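Local coordinates for exported protein (Bacteroides fragilis, PDB 4JX0) that is of unknown function but binds magnesium and joins a BT_3987-like N-terminal domain to a second domain probably of the F5/8 type C family, at residues N65-P76 / G120-L130; I102-F112 / N138-I146. One frame throughout, in Å; residues are numbered along the deposited sequence.

Interaction 1. Residues N65-P76 / G120-L130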
loop_
_atom_site.group_PDB
_atom_site.type_symbol
_atom_site.label_atom_id
_atom_site.label_comp_id
_atom_site.label_asym_id
_atom_site.label_seq_id
_atom_site.Cartn_x
_atom_site.Cartn_y
_atom_site.Cartn_z
ATOM N N ASN A 65 -8.904 -5.003 5.906
ATOM C CA ASN A 65 -9.131 -6.375 5.460
ATOM C C ASN A 65 -10.578 -6.570 4.952
ATOM O O ASN A 65 -10.951 -7.691 4.615
ATOM C CB ASN A 65 -8.832 -7.356 6.598
ATOM C CG ASN A 65 -9.758 -7.219 7.785
ATOM O OD1 ASN A 65 -10.171 -6.110 8.148
ATOM N ND2 ASN A 65 -10.071 -8.326 8.446
ATOM N N GLU A 66 -11.379 -5.483 4.905
ATOM C CA GLU A 66 -12.766 -5.474 4.450
ATOM C C GLU A 66 -12.901 -4.641 3.179
ATOM O O GLU A 66 -12.329 -3.556 3.105
ATOM C CB GLU A 66 -13.666 -4.890 5.543
ATOM C CG GLU A 66 -13.708 -5.723 6.811
ATOM C CD GLU A 66 -14.479 -5.083 7.947
ATOM O OE1 GLU A 66 -14.011 -4.046 8.470
ATOM O OE2 GLU A 66 -15.539 -5.631 8.332
ATOM N N LEU A 67 -13.671 -5.140 2.191
ATOM C CA LEU A 67 -13.934 -4.452 0.930
ATOM C C LEU A 67 -15.421 -4.229 0.830
ATOM O O LEU A 67 -16.166 -5.202 0.753
ATOM C CB LEU A 67 -13.433 -5.287 -0.244
ATOM C CG LEU A 67 -12.006 -5.030 -0.672
ATOM C CD1 LEU A 67 -11.445 -6.237 -1.393
ATOM C CD2 LEU A 67 -11.924 -3.786 -1.566
ATOM N N SER A 68 -15.865 -2.965 0.884
ATOM C CA SER A 68 -17.284 -2.626 0.804
ATOM C C SER A 68 -17.635 -2.234 -0.635
ATOM O O SER A 68 -16.985 -1.357 -1.199
ATOM C CB SER A 68 -17.611 -1.499 1.772
ATOM O OG SER A 68 -19.014 -1.361 1.925
ATOM N N PHE A 69 -18.629 -2.920 -1.240
ATOM C CA PHE A 69 -19.082 -2.679 -2.611
ATOM C C PHE A 69 -20.474 -2.087 -2.621
ATOM O O PHE A 69 -21.355 -2.627 -1.961
ATOM C CB PHE A 69 -19.101 -3.994 -3.397
ATOM C CG PHE A 69 -17.750 -4.633 -3.559
ATOM C CD1 PHE A 69 -16.914 -4.266 -4.605
ATOM C CD2 PHE A 69 -17.307 -5.588 -2.661
ATOM C CE1 PHE A 69 -15.662 -4.844 -4.748
ATOM C CE2 PHE A 69 -16.055 -6.178 -2.818
ATOM C CZ PHE A 69 -15.236 -5.792 -3.852
ATOM N N LYS A 70 -20.689 -1.017 -3.399
ATOM C CA LYS A 70 -21.999 -0.372 -3.525
ATOM C C LYS A 70 -22.862 -1.153 -4.516
ATOM O O LYS A 70 -22.366 -1.525 -5.582
ATOM C CB LYS A 70 -21.820 1.076 -4.004
ATOM C CG LYS A 70 -23.065 1.936 -3.870
ATOM C CD LYS A 70 -22.741 3.439 -3.907
ATOM C CE LYS A 70 -22.472 3.954 -5.300
ATOM N NZ LYS A 70 -22.094 5.391 -5.295
ATOM N N VAL A 71 -24.129 -1.421 -4.173
ATOM C CA VAL A 71 -25.051 -2.142 -5.054
ATOM C C VAL A 71 -26.205 -1.213 -5.360
ATOM O O VAL A 71 -26.938 -0.857 -4.443
ATOM C CB VAL A 71 -25.540 -3.477 -4.452
ATOM C CG1 VAL A 71 -26.418 -4.232 -5.450
ATOM C CG2 VAL A 71 -24.367 -4.339 -3.994
ATOM N N LYS A 72 -26.370 -0.819 -6.634
ATOM C CA LYS A 72 -27.425 0.098 -7.059
ATOM C C LYS A 72 -28.593 -0.637 -7.748
ATOM O O LYS A 72 -28.409 -1.719 -8.293
ATOM C CB LYS A 72 -26.841 1.139 -8.039
ATOM C CG LYS A 72 -25.727 2.005 -7.460
ATOM C CD LYS A 72 -25.038 2.882 -8.510
ATOM C CE LYS A 72 -25.838 4.101 -8.885
ATOM N NZ LYS A 72 -25.120 4.950 -9.874
ATOM N N VAL A 73 -29.784 -0.017 -7.727
ATOM C CA VAL A 73 -30.985 -0.462 -8.439
ATOM C C VAL A 73 -31.424 0.758 -9.265
ATOM O O VAL A 73 -31.297 1.890 -8.786
ATOM C CB VAL A 73 -32.102 -1.051 -7.534
ATOM C CG1 VAL A 73 -32.635 -0.028 -6.549
ATOM C CG2 VAL A 73 -33.234 -1.650 -8.366
ATOM N N THR A 74 -31.852 0.548 -10.516
ATOM C CA THR A 74 -32.156 1.656 -11.427
ATOM C C THR A 74 -33.368 2.514 -11.016
ATOM O O THR A 74 -33.410 3.695 -11.364
ATOM C CB THR A 74 -32.349 1.126 -12.841
ATOM O OG1 THR A 74 -33.309 0.074 -12.818
ATOM C CG2 THR A 74 -31.050 0.629 -13.440
ATOM N N LYS A 75 -34.339 1.934 -10.302
ATOM C CA LYS A 75 -35.566 2.623 -9.895
ATOM C C LYS A 75 -36.030 2.049 -8.558
ATOM O O LYS A 75 -35.789 0.867 -8.328
ATOM C CB LYS A 75 -36.629 2.399 -10.998
ATOM C CG LYS A 75 -37.913 3.193 -10.842
ATOM C CD LYS A 75 -38.696 3.344 -12.159
ATOM C CE LYS A 75 -38.932 2.058 -12.919
ATOM N NZ LYS A 75 -40.026 2.192 -13.925
ATOM N N PRO A 76 -36.686 2.801 -7.650
ATOM C CA PRO A 76 -37.111 2.186 -6.381
ATOM C C PRO A 76 -38.075 1.038 -6.627
ATOM O O PRO A 76 -38.967 1.154 -7.471
ATOM C CB PRO A 76 -37.764 3.343 -5.625
ATOM C CG PRO A 76 -37.225 4.570 -6.260
ATOM C CD PRO A 76 -37.077 4.222 -7.701
ATOM N N GLY A 120 -37.972 1.018 -1.628
ATOM C CA GLY A 120 -37.856 2.463 -1.748
ATOM C C GLY A 120 -36.432 2.957 -1.894
ATOM O O GLY A 120 -36.221 4.043 -2.441
ATOM N N GLU A 121 -35.444 2.194 -1.371
ATOM C CA GLU A 121 -34.031 2.566 -1.469
ATOM C C GLU A 121 -33.500 2.348 -2.877
ATOM O O GLU A 121 -34.050 1.540 -3.631
ATOM C CB GLU A 121 -33.165 1.746 -0.498
ATOM C CG GLU A 121 -33.451 1.968 0.973
ATOM C CD GLU A 121 -32.409 1.336 1.875
ATOM O OE1 GLU A 121 -32.038 0.168 1.623
ATOM O OE2 GLU A 121 -31.961 2.010 2.830
ATOM N N LEU A 122 -32.411 3.059 -3.210
ATOM C CA LEU A 122 -31.709 2.949 -4.489
ATOM C C LEU A 122 -30.316 2.312 -4.330
ATOM O O LEU A 122 -29.727 1.930 -5.341
ATOM C CB LEU A 122 -31.561 4.330 -5.149
ATOM C CG LEU A 122 -32.822 4.932 -5.763
ATOM C CD1 LEU A 122 -32.589 6.380 -6.124
ATOM C CD2 LEU A 122 -33.275 4.162 -7.004
ATOM N N GLU A 123 -29.766 2.233 -3.095
ATOM C CA GLU A 123 -28.431 1.682 -2.870
ATOM C C GLU A 123 -28.352 0.864 -1.590
ATOM O O GLU A 123 -29.161 1.025 -0.678
ATOM C CB GLU A 123 -27.378 2.808 -2.772
ATOM C CG GLU A 123 -27.391 3.831 -3.900
ATOM C CD GLU A 123 -26.297 4.885 -3.839
ATOM O OE1 GLU A 123 -25.813 5.184 -2.722
ATOM O OE2 GLU A 123 -25.949 5.444 -4.905
ATOM N N THR A 124 -27.341 0.000 -1.528
ATOM C CA THR A 124 -26.986 -0.788 -0.343
ATOM C C THR A 124 -25.492 -1.150 -0.484
ATOM O O THR A 124 -24.849 -0.727 -1.453
ATOM C CB THR A 124 -27.919 -2.008 -0.145
ATOM O OG1 THR A 124 -27.817 -2.445 1.206
ATOM C CG2 THR A 124 -27.599 -3.170 -1.068
ATOM N N THR A 125 -24.945 -1.896 0.479
ATOM C CA THR A 125 -23.554 -2.332 0.425
ATOM C C THR A 125 -23.471 -3.813 0.753
ATOM O O THR A 125 -24.261 -4.322 1.554
ATOM C CB THR A 125 -22.631 -1.508 1.374
ATOM O OG1 THR A 125 -23.150 -1.529 2.700
ATOM C CG2 THR A 125 -22.447 -0.073 0.923
ATOM N N VAL A 126 -22.488 -4.486 0.143
ATOM C CA VAL A 126 -22.178 -5.895 0.362
ATOM C C VAL A 126 -20.687 -5.934 0.700
ATOM O O VAL A 126 -19.912 -5.192 0.095
ATOM C CB VAL A 126 -22.581 -6.802 -0.819
ATOM C CG1 VAL A 126 -24.096 -6.872 -0.941
ATOM C CG2 VAL A 126 -21.967 -6.334 -2.126
ATOM N N LYS A 127 -20.299 -6.704 1.722
ATOM C CA LYS A 127 -18.925 -6.723 2.230
ATOM C C LYS A 127 -18.194 -8.025 1.922
ATOM O O LYS A 127 -18.785 -9.098 1.994
ATOM C CB LYS A 127 -18.948 -6.511 3.758
ATOM C CG LYS A 127 -17.852 -5.598 4.278
ATOM C CD LYS A 127 -17.746 -5.624 5.807
ATOM C CE LYS A 127 -18.884 -4.929 6.527
ATOM N NZ LYS A 127 -18.787 -5.087 8.000
ATOM N N LEU A 128 -16.891 -7.913 1.618
ATOM C CA LEU A 128 -15.975 -9.030 1.407
ATOM C C LEU A 128 -14.877 -8.848 2.408
ATOM O O LEU A 128 -14.174 -7.843 2.345
ATOM C CB LEU A 128 -15.429 -9.043 -0.027
ATOM C CG LEU A 128 -14.204 -9.934 -0.312
ATOM C CD1 LEU A 128 -14.384 -11.361 0.212
ATOM C CD2 LEU A 128 -13.902 -9.962 -1.784
ATOM N N THR A 129 -14.748 -9.779 3.351
ATOM C CA THR A 129 -13.729 -9.703 4.389
ATOM C C THR A 129 -12.694 -10.806 4.165
ATOM O O THR A 129 -13.060 -11.975 4.024
ATOM C CB THR A 129 -14.383 -9.784 5.768
ATOM O OG1 THR A 129 -15.429 -8.807 5.838
ATOM C CG2 THR A 129 -13.387 -9.574 6.904
ATOM N N LEU A 130 -11.403 -10.416 4.141
ATOM C CA LEU A 130 -10.265 -11.323 3.960
ATOM C C LEU A 130 -9.739 -11.732 5.334
ATOM O O LEU A 130 -9.306 -10.865 6.090
ATOM C CB LEU A 130 -9.157 -10.639 3.137
ATOM C CG LEU A 130 -9.350 -10.626 1.623
ATOM C CD1 LEU A 130 -10.685 -10.034 1.232
ATOM C CD2 LEU A 130 -8.243 -9.855 0.958
#
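Val-71 and Val-126 meet through their methyl groups, CG2 to CG2 at 3.6 Å, with the two side chains crossed at about a right angle. In Val-71 CG1 is anti to the backbone N (chi1 -176°). This leaves CG2 beside that N, on the side of Val-126. Phe-69 lies alongside Leu-128 and points the same way. The edge of its ring does the touching, with CE2 4.0 Å from Leu-128 CB. Outside the pair, Tyr-166 meets the Phe-69 ring edge-to-face.

Strands 66-73 and 123-130 are antiparallel neighbours in the N-terminal domain. Leu-67/Leu-128, Phe-69/Val-126 and Val-71/Thr-124 are hydrogen-bonded pairs. The bond from Phe-69 N to Val-126 O is 2.9 Å long and nearly straight (172°).

Glu-66, Ser-68, Lys-70, Lys-72, Glu-123, Thr-125, Lys-127 and Thr-129 make the other face polar. Lys-127 bends at chi3 (-72°), and its NZ forms a salt bridge with Glu-66 OE2 at 3.3 Å, whose hydrogen bond is weak. The same NZ forms a salt bridge with Glu-113 of strand 110-117. Lys-70 leans across Glu-123 in a long ion pair, NZ to OE2 3.9 Å. Past the strand end, Leu-122 CD2 rests 3.9 Å from Pro-76 CD.

The backbone ladder therefore fixes the register, and the largely apolar face of Leu-67, Phe-69, Val-71, Val-126 and Leu-128 turns toward strands 81-87 and 142-150. Lys-127 is shared between two glutamates, while the long Lys-70/Glu-123 pair probably contributes less.

Interaction 2. Residues I102-F112 / N138-I146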
loop_
_atom_site.group_PDB
_atom_site.type_symbol
_atom_site.label_atom_id
_atom_site.label_comp_id
_atom_site.label_asym_id
_atom_site.label_seq_id
_atom_site.Cartn_x
_atom_site.Cartn_y
_atom_site.Cartn_z
ATOM N N ILE A 102 -0.993 -16.834 -11.949
ATOM C CA ILE A 102 -1.135 -16.348 -10.574
ATOM C C ILE A 102 -2.180 -17.237 -9.897
ATOM O O ILE A 102 -3.236 -17.477 -10.483
ATOM C CB ILE A 102 -1.498 -14.838 -10.579
ATOM C CG1 ILE A 102 -0.237 -14.013 -10.894
ATOM C CG2 ILE A 102 -2.098 -14.382 -9.248
ATOM C CD1 ILE A 102 -0.475 -12.788 -11.620
ATOM N N PRO A 103 -1.900 -17.775 -8.693
ATOM C CA PRO A 103 -2.868 -18.682 -8.055
ATOM C C PRO A 103 -4.136 -17.990 -7.585
ATOM O O PRO A 103 -4.156 -16.780 -7.386
ATOM C CB PRO A 103 -2.092 -19.245 -6.864
ATOM C CG PRO A 103 -1.102 -18.197 -6.546
ATOM C CD PRO A 103 -0.684 -17.639 -7.873
ATOM N N LEU A 104 -5.200 -18.769 -7.416
ATOM C CA LEU A 104 -6.469 -18.220 -6.951
ATOM C C LEU A 104 -6.407 -17.990 -5.462
ATOM O O LEU A 104 -5.823 -18.807 -4.743
ATOM C CB LEU A 104 -7.649 -19.150 -7.280
ATOM C CG LEU A 104 -8.006 -19.281 -8.754
ATOM C CD1 LEU A 104 -8.879 -20.489 -8.984
ATOM C CD2 LEU A 104 -8.686 -18.025 -9.272
ATOM N N PHE A 105 -7.001 -16.879 -4.991
ATOM C CA PHE A 105 -7.062 -16.587 -3.562
ATOM C C PHE A 105 -7.984 -17.632 -2.926
ATOM O O PHE A 105 -9.106 -17.778 -3.406
ATOM C CB PHE A 105 -7.589 -15.170 -3.322
ATOM C CG PHE A 105 -7.616 -14.765 -1.875
ATOM C CD1 PHE A 105 -6.475 -14.278 -1.252
ATOM C CD2 PHE A 105 -8.784 -14.870 -1.132
ATOM C CE1 PHE A 105 -6.499 -13.908 0.091
ATOM C CE2 PHE A 105 -8.815 -14.484 0.207
ATOM C CZ PHE A 105 -7.671 -14.010 0.810
ATOM N N PRO A 106 -7.535 -18.429 -1.929
ATOM C CA PRO A 106 -8.417 -19.481 -1.380
ATOM C C PRO A 106 -9.797 -18.979 -0.934
ATOM O O PRO A 106 -9.901 -17.918 -0.330
ATOM C CB PRO A 106 -7.621 -20.038 -0.191
ATOM C CG PRO A 106 -6.443 -19.156 -0.031
ATOM C CD PRO A 106 -6.203 -18.450 -1.293
ATOM N N SER A 107 -10.850 -19.752 -1.245
ATOM C CA SER A 107 -12.246 -19.430 -0.902
ATOM C C SER A 107 -12.469 -19.401 0.601
ATOM O O SER A 107 -13.253 -18.588 1.081
ATOM C CB SER A 107 -13.198 -20.451 -1.519
ATOM O OG SER A 107 -12.979 -20.614 -2.912
ATOM N N GLU A 108 -11.802 -20.297 1.341
ATOM C CA GLU A 108 -11.898 -20.365 2.805
ATOM C C GLU A 108 -11.454 -19.050 3.484
ATOM O O GLU A 108 -11.985 -18.705 4.543
ATOM C CB GLU A 108 -11.100 -21.560 3.385
ATOM C CG GLU A 108 -9.614 -21.615 3.055
ATOM C CD GLU A 108 -9.230 -22.556 1.927
ATOM O OE1 GLU A 108 -9.900 -22.523 0.867
ATOM O OE2 GLU A 108 -8.234 -23.299 2.089
ATOM N N ASN A 109 -10.539 -18.291 2.853
ATOM C CA ASN A 109 -10.064 -17.013 3.383
ATOM C C ASN A 109 -11.024 -15.819 3.048
ATOM O O ASN A 109 -10.730 -14.710 3.467
ATOM C CB ASN A 109 -8.637 -16.741 2.874
ATOM C CG ASN A 109 -7.630 -17.719 3.433
ATOM O OD1 ASN A 109 -7.436 -18.811 2.911
ATOM N ND2 ASN A 109 -7.048 -17.403 4.572
ATOM N N CYS A 110 -12.165 -16.038 2.341
ATOM C CA CYS A 110 -13.175 -15.007 2.031
ATOM C C CYS A 110 -14.379 -15.159 2.953
ATOM O O CYS A 110 -14.824 -16.281 3.195
ATOM C CB CYS A 110 -13.633 -15.088 0.575
ATOM S SG CYS A 110 -12.310 -14.893 -0.638
ATOM N N THR A 111 -14.962 -14.041 3.387
ATOM C CA THR A 111 -16.199 -14.030 4.167
ATOM C C THR A 111 -17.094 -12.950 3.556
ATOM O O THR A 111 -16.743 -11.769 3.588
ATOM C CB THR A 111 -15.917 -13.848 5.656
ATOM O OG1 THR A 111 -15.043 -14.895 6.084
ATOM C CG2 THR A 111 -17.189 -13.866 6.491
ATOM N N PHE A 112 -18.220 -13.370 2.955
ATOM C CA PHE A 112 -19.156 -12.479 2.279
ATOM C C PHE A 112 -20.342 -12.120 3.166
ATOM O O PHE A 112 -21.071 -13.008 3.604
ATOM C CB PHE A 112 -19.660 -13.116 0.986
ATOM C CG PHE A 112 -18.574 -13.291 -0.040
ATOM C CD1 PHE A 112 -18.170 -12.229 -0.830
ATOM C CD2 PHE A 112 -17.963 -14.524 -0.228
ATOM C CE1 PHE A 112 -17.197 -12.401 -1.807
ATOM C CE2 PHE A 112 -16.985 -14.692 -1.202
ATOM C CZ PHE A 112 -16.601 -13.628 -1.979
ATOM N N ASN A 138 2.605 -16.591 -1.275
ATOM C CA ASN A 138 2.980 -16.693 -2.686
ATOM C C ASN A 138 3.349 -15.300 -3.200
ATOM O O ASN A 138 2.495 -14.419 -3.183
ATOM C CB ASN A 138 1.847 -17.302 -3.482
ATOM C CG ASN A 138 2.269 -17.679 -4.863
ATOM O OD1 ASN A 138 1.976 -16.974 -5.831
ATOM N ND2 ASN A 138 3.025 -18.759 -4.976
ATOM N N LEU A 139 4.617 -15.085 -3.609
ATOM C CA LEU A 139 5.101 -13.757 -4.041
ATOM C C LEU A 139 4.439 -13.249 -5.323
ATOM O O LEU A 139 4.273 -12.031 -5.465
ATOM C CB LEU A 139 6.617 -13.749 -4.229
ATOM C CG LEU A 139 7.452 -14.011 -2.976
ATOM C CD1 LEU A 139 8.918 -14.197 -3.335
ATOM C CD2 LEU A 139 7.318 -12.879 -1.967
ATOM N N SER A 140 4.018 -14.174 -6.220
ATOM C CA SER A 140 3.299 -13.839 -7.463
ATOM C C SER A 140 1.965 -13.121 -7.167
ATOM O O SER A 140 1.422 -12.439 -8.041
ATOM C CB SER A 140 3.020 -15.095 -8.289
ATOM O OG SER A 140 3.999 -16.102 -8.087
ATOM N N GLY A 141 1.455 -13.314 -5.953
ATOM C CA GLY A 141 0.223 -12.720 -5.483
ATOM C C GLY A 141 -0.887 -13.729 -5.612
ATOM O O GLY A 141 -0.644 -14.913 -5.860
ATOM N N TYR A 142 -2.106 -13.259 -5.414
ATOM C CA TYR A 142 -3.319 -14.051 -5.551
ATOM C C TYR A 142 -4.308 -13.234 -6.333
ATOM O O TYR A 142 -4.215 -12.007 -6.345
ATOM C CB TYR A 142 -3.888 -14.455 -4.181
ATOM C CG TYR A 142 -2.936 -15.278 -3.346
ATOM C CD1 TYR A 142 -1.946 -14.674 -2.588
ATOM C CD2 TYR A 142 -3.039 -16.663 -3.297
ATOM C CE1 TYR A 142 -1.057 -15.424 -1.828
ATOM C CE2 TYR A 142 -2.164 -17.426 -2.529
ATOM C CZ TYR A 142 -1.172 -16.801 -1.794
ATOM O OH TYR A 142 -0.281 -17.511 -1.027
ATOM N N VAL A 143 -5.254 -13.898 -6.976
ATOM C CA VAL A 143 -6.260 -13.223 -7.783
ATOM C C VAL A 143 -7.612 -13.847 -7.529
ATOM O O VAL A 143 -7.699 -15.035 -7.220
ATOM C CB VAL A 143 -5.874 -13.260 -9.284
ATOM C CG1 VAL A 143 -5.976 -14.666 -9.868
ATOM C CG2 VAL A 143 -6.711 -12.280 -10.089
HETATM N N MSE A 144 -8.667 -13.053 -7.639
HETATM C CA MSE A 144 -10.004 -13.596 -7.478
HETATM C C MSE A 144 -11.045 -12.751 -8.174
HETATM O O MSE A 144 -10.872 -11.537 -8.336
HETATM C CB MSE A 144 -10.380 -13.754 -6.010
HETATM C CG MSE A 144 -10.381 -12.465 -5.220
HETATM SE SE MSE A 144 -11.128 -12.766 -3.462
HETATM C CE MSE A 144 -12.919 -12.814 -3.916
ATOM N N ALA A 145 -12.139 -13.417 -8.565
ATOM C CA ALA A 145 -13.281 -12.799 -9.219
ATOM C C ALA A 145 -14.518 -13.069 -8.391
ATOM O O ALA A 145 -14.654 -14.154 -7.815
ATOM C CB ALA A 145 -13.442 -13.353 -10.624
ATOM N N ILE A 146 -15.405 -12.072 -8.309
ATOM C CA ILE A 146 -16.649 -12.157 -7.540
ATOM C C ILE A 146 -17.807 -11.661 -8.390
ATOM O O ILE A 146 -17.607 -10.766 -9.219
ATOM C CB ILE A 146 -16.569 -11.374 -6.196
ATOM C CG1 ILE A 146 -15.873 -10.014 -6.366
ATOM C CG2 ILE A 146 -15.863 -12.219 -5.164
ATOM C CD1 ILE A 146 -16.231 -8.973 -5.333
#
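Phe-105 and Tyr-142 cross at about a right angle. The Phe-105 ring turns its edge to Tyr-142, whose CB lies near the ring plane and 3.9 Å from Phe-105 CD1. Phe-105 has CG anti to the backbone N (chi1 -177°), which brings the ring alongside Met-144. That residue is a selenomethionine, and its SE sits obliquely to the ring, 4.8 Å from the centroid. This is a Met-aromatic contact. The chain of Met-144 bends at chi3, and SE also lies 3.7 Å from Cys-110 SG.

The backbones join by a single bridge between Leu-104 and Val-143. Val-143 N donates a hydrogen bond to Pro-103 O at 3.1 Å, and Phe-105 N donates one to Val-143 O at 3.0 Å. The loop 102-105 is thus stitched to the start of strand 142-150 in the BT_3987-like domain. Tyr-142 is backbone hydrogen-bonded to Leu-170 of strand 165-174. A type I turn, Asn-138 to Gly-141, leads into the strand, and Asn-138 N donates a hydrogen bond to Tyr-142 OH.

Pro-103 and Pro-106 both reach the Tyr-142 ring obliquely at CD2, whereas Leu-104 O comes in at its edge. On the far side of Met-144, the edge of the Phe-112 ring meets Ile-146, CZ to CG2 3.6 Å. Ile-102 turns its CG2 branch to Val-143 CG1, 3.9 Å away.

Overall arrangement
From the N terminus the chain passes residues 65-76, then 102-112, then 120-130, then 138-146. Interaction 1 closes the loop from 65-76 to 120-130. Interaction 2 opens inside that loop, at 102-112, and closes beyond it, at 138-146. The two loops therefore cross. Their centres are about 21 Å apart, yet they touch. Strands 110-117 and 123-130 are neighbours in one mixed sheet, joined by a probable hydrogen bond from Thr-129 N to Thr-111 O. Leu-128 of interaction 1 packs on Phe-112 and Met-144 of interaction 2, and Phe-69 packs on Ile-146. Together they tie strands 66-73, 110-117, 123-130 and 142-150 of the N-terminal domain.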